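Local coordinates for protein phosphatase Slingshot homolog 2 (PDB 2NT2), which dephosphorylates phosphotyrosine, phosphoserine and phosphothreonine in proteins, activating the actin-depolymerizing factor cofilin and so regulating actin filament dynamics, this chain being its catalytic domain, at residues G29-L34 with H80-L85. The protein carries 1 engineered substitution. Sequence-based numbering, arbitrary orientation.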
loop_
_atom_site.group_PDB
_atom_site.type_symbol
_atom_site.label_atom_id
_atom_site.label_comp_id
_atom_site.label_asym_id
_atom_site.label_seq_id
_atom_site.Cartn_x
_atom_site.Cartn_y
_atom_site.Cartn_z
ATOM N N GLY A 29 -7.509 14.361 -3.972
ATOM C CA GLY A 29 -6.225 15.025 -3.893
ATOM C C GLY A 29 -5.041 14.093 -4.069
ATOM O O GLY A 29 -3.944 14.371 -3.577
ATOM N N VAL A 30 -5.250 12.972 -4.753
ATOM C CA VAL A 30 -4.188 12.008 -4.995
ATOM C C VAL A 30 -3.340 12.437 -6.186
ATOM O O VAL A 30 -3.879 12.940 -7.175
ATOM C CB VAL A 30 -4.744 10.598 -5.273
ATOM C CG1 VAL A 30 -3.584 9.657 -5.573
ATOM C CG2 VAL A 30 -5.586 10.091 -4.117
ATOM N N ARG A 31 -2.023 12.264 -6.119
ATOM C CA ARG A 31 -1.171 12.582 -7.264
ATOM C C ARG A 31 -0.076 11.528 -7.413
ATOM O O ARG A 31 0.598 11.471 -8.440
ATOM C CB ARG A 31 -0.535 13.968 -7.163
ATOM C CG ARG A 31 -1.366 15.027 -6.476
ATOM C CD ARG A 31 -2.406 15.674 -7.364
ATOM N NE ARG A 31 -2.400 15.184 -8.736
ATOM C CZ ARG A 31 -3.205 15.641 -9.691
ATOM N NH1 ARG A 31 -4.075 16.607 -9.421
ATOM N NH2 ARG A 31 -3.133 15.135 -10.914
ATOM N N TYR A 32 0.072 10.725 -6.373
ATOM C CA TYR A 32 1.024 9.628 -6.342
ATOM C C TYR A 32 0.267 8.302 -6.297
ATOM O O TYR A 32 -0.717 8.164 -5.573
ATOM C CB TYR A 32 1.945 9.727 -5.126
ATOM C CG TYR A 32 2.779 10.979 -5.063
ATOM C CD1 TYR A 32 2.287 12.132 -4.462
ATOM C CD2 TYR A 32 4.058 11.009 -5.604
ATOM C CE1 TYR A 32 3.042 13.288 -4.397
ATOM C CE2 TYR A 32 4.816 12.167 -5.540
ATOM C CZ TYR A 32 4.306 13.298 -4.938
ATOM O OH TYR A 32 5.071 14.443 -4.883
ATOM N N ILE A 33 0.730 7.330 -7.072
ATOM C CA ILE A 33 0.076 6.026 -7.050
ATOM C C ILE A 33 1.106 4.907 -6.929
ATOM O O ILE A 33 1.977 4.770 -7.786
ATOM C CB ILE A 33 -0.780 5.792 -8.300
ATOM C CG1 ILE A 33 -1.849 6.860 -8.544
ATOM C CG2 ILE A 33 -1.420 4.410 -8.247
ATOM C CD1 ILE A 33 -2.639 6.625 -9.816
ATOM N N LEU A 34 0.966 4.156 -5.845
ATOM C CA LEU A 34 1.728 2.949 -5.585
ATOM C C LEU A 34 0.932 1.723 -6.047
ATOM O O LEU A 34 -0.023 1.280 -5.411
ATOM C CB LEU A 34 2.086 2.839 -4.109
ATOM C CG LEU A 34 3.032 1.707 -3.706
ATOM C CD1 LEU A 34 4.211 1.618 -4.660
ATOM C CD2 LEU A 34 3.502 1.905 -2.270
ATOM N N HIS A 80 5.872 16.173 -0.508
ATOM C CA HIS A 80 5.373 17.235 -1.369
ATOM C C HIS A 80 3.950 17.637 -1.015
ATOM O O HIS A 80 3.264 18.242 -1.837
ATOM C CB HIS A 80 5.465 16.807 -2.838
ATOM C CG HIS A 80 6.887 16.600 -3.273
ATOM N ND1 HIS A 80 7.913 17.434 -2.894
ATOM C CD2 HIS A 80 7.453 15.655 -4.055
ATOM C CE1 HIS A 80 9.048 17.015 -3.421
ATOM N NE2 HIS A 80 8.796 15.932 -4.134
ATOM N N GLY A 81 3.521 17.321 0.203
ATOM C CA GLY A 81 2.193 17.683 0.661
ATOM C C GLY A 81 1.084 17.085 -0.174
ATOM O O GLY A 81 0.071 17.745 -0.438
ATOM N N SER A 82 1.236 15.831 -0.598
ATOM C CA SER A 82 0.202 15.192 -1.411
ATOM C C SER A 82 -0.218 13.854 -0.805
ATOM O O SER A 82 0.224 13.512 0.287
ATOM C CB SER A 82 0.664 15.003 -2.857
ATOM O OG SER A 82 -0.438 14.759 -3.715
ATOM N N LYS A 83 -1.078 13.139 -1.517
ATOM C CA LYS A 83 -1.662 11.883 -1.087
ATOM C C LYS A 83 -1.319 10.761 -2.069
ATOM O O LYS A 83 -1.080 11.014 -3.250
ATOM C CB LYS A 83 -3.180 11.981 -0.934
ATOM C CG LYS A 83 -3.661 13.201 -0.164
ATOM C CD LYS A 83 -5.070 13.004 0.374
ATOM C CE LYS A 83 -5.392 14.069 1.414
ATOM N NZ LYS A 83 -5.590 15.408 0.791
ATOM N N CYS A 84 -1.297 9.545 -1.539
ATOM C CA CYS A 84 -0.867 8.365 -2.282
ATOM C C CYS A 84 -1.927 7.274 -2.228
ATOM O O CYS A 84 -2.472 6.982 -1.164
ATOM C CB CYS A 84 0.462 7.861 -1.718
ATOM S SG CYS A 84 1.182 6.419 -2.533
ATOM N N LEU A 85 -2.225 6.685 -3.383
ATOM C CA LEU A 85 -3.082 5.510 -3.436
ATOM C C LEU A 85 -2.240 4.237 -3.466
ATOM O O LEU A 85 -1.515 3.951 -4.418
ATOM C CB LEU A 85 -4.014 5.554 -4.650
ATOM C CG LEU A 85 -4.725 4.238 -4.997
ATOM C CD1 LEU A 85 -5.727 3.873 -3.915
ATOM C CD2 LEU A 85 -5.399 4.330 -6.356
#
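Leu85 and Ile33 share one face of two adjacent parallel strands, Ile33 CG2 pointing to Leu85 CD2, and Val30 reaches Leu85 from the start of its own strand. Val30 brings its CG1 to within 4.2 Å of Leu85 CB; Leu25 of helix 22-27 touches both Ile33 and Leu85. On the opposite face Tyr32 and Cys84 lie side by side, CB to CB at 4.2 Å. With SG anti to the backbone N (chi1 -179°), Cys84 directs its sulfur along the strand to Leu34 CB, 4.0 Å away, and Ala77 of helix 67-79 packs against both Tyr32 and Cys84. The Tyr32 ring extends toward the start of strand 83-87, where Ser82 lies, and presents an edge to the second segment: CE1 lies 3.3 Å from Ser82 CB, which sits near the ring plane. With an alanine here the ring edge would be gone, and a gap would probably open beside Ser82 and Ala77. These strands are neighbours in the mixed sheet of the protein-tyrosine phosphatase fold; the chain passes from strand 49-52 through helix 67-79 to strand 83-87, a beta-alpha-beta crossover spanning strand 30-35. Strand 83-87 then runs directly into Ser88, the engineered replacement at the phosphocysteine position. Backbone bonds hold the pair together: Leu34 N donates to Leu85 O and Leu85 N to Tyr32 O (3.0 Å). Nearer the start of the two strands, Lys83 O accepts from Arg31 N at 3.3 Å and more weakly from Tyr32 N; two successive amides converging on one carbonyl are consistent with a beta bulge at Arg31. At the partly exposed edge, the aliphatic start of Lys83 lies against the backbone of Gly29, with CG 3.6 Å from Gly29 O, and Arg31 NH2 is hydrogen-bonded to Val47 O.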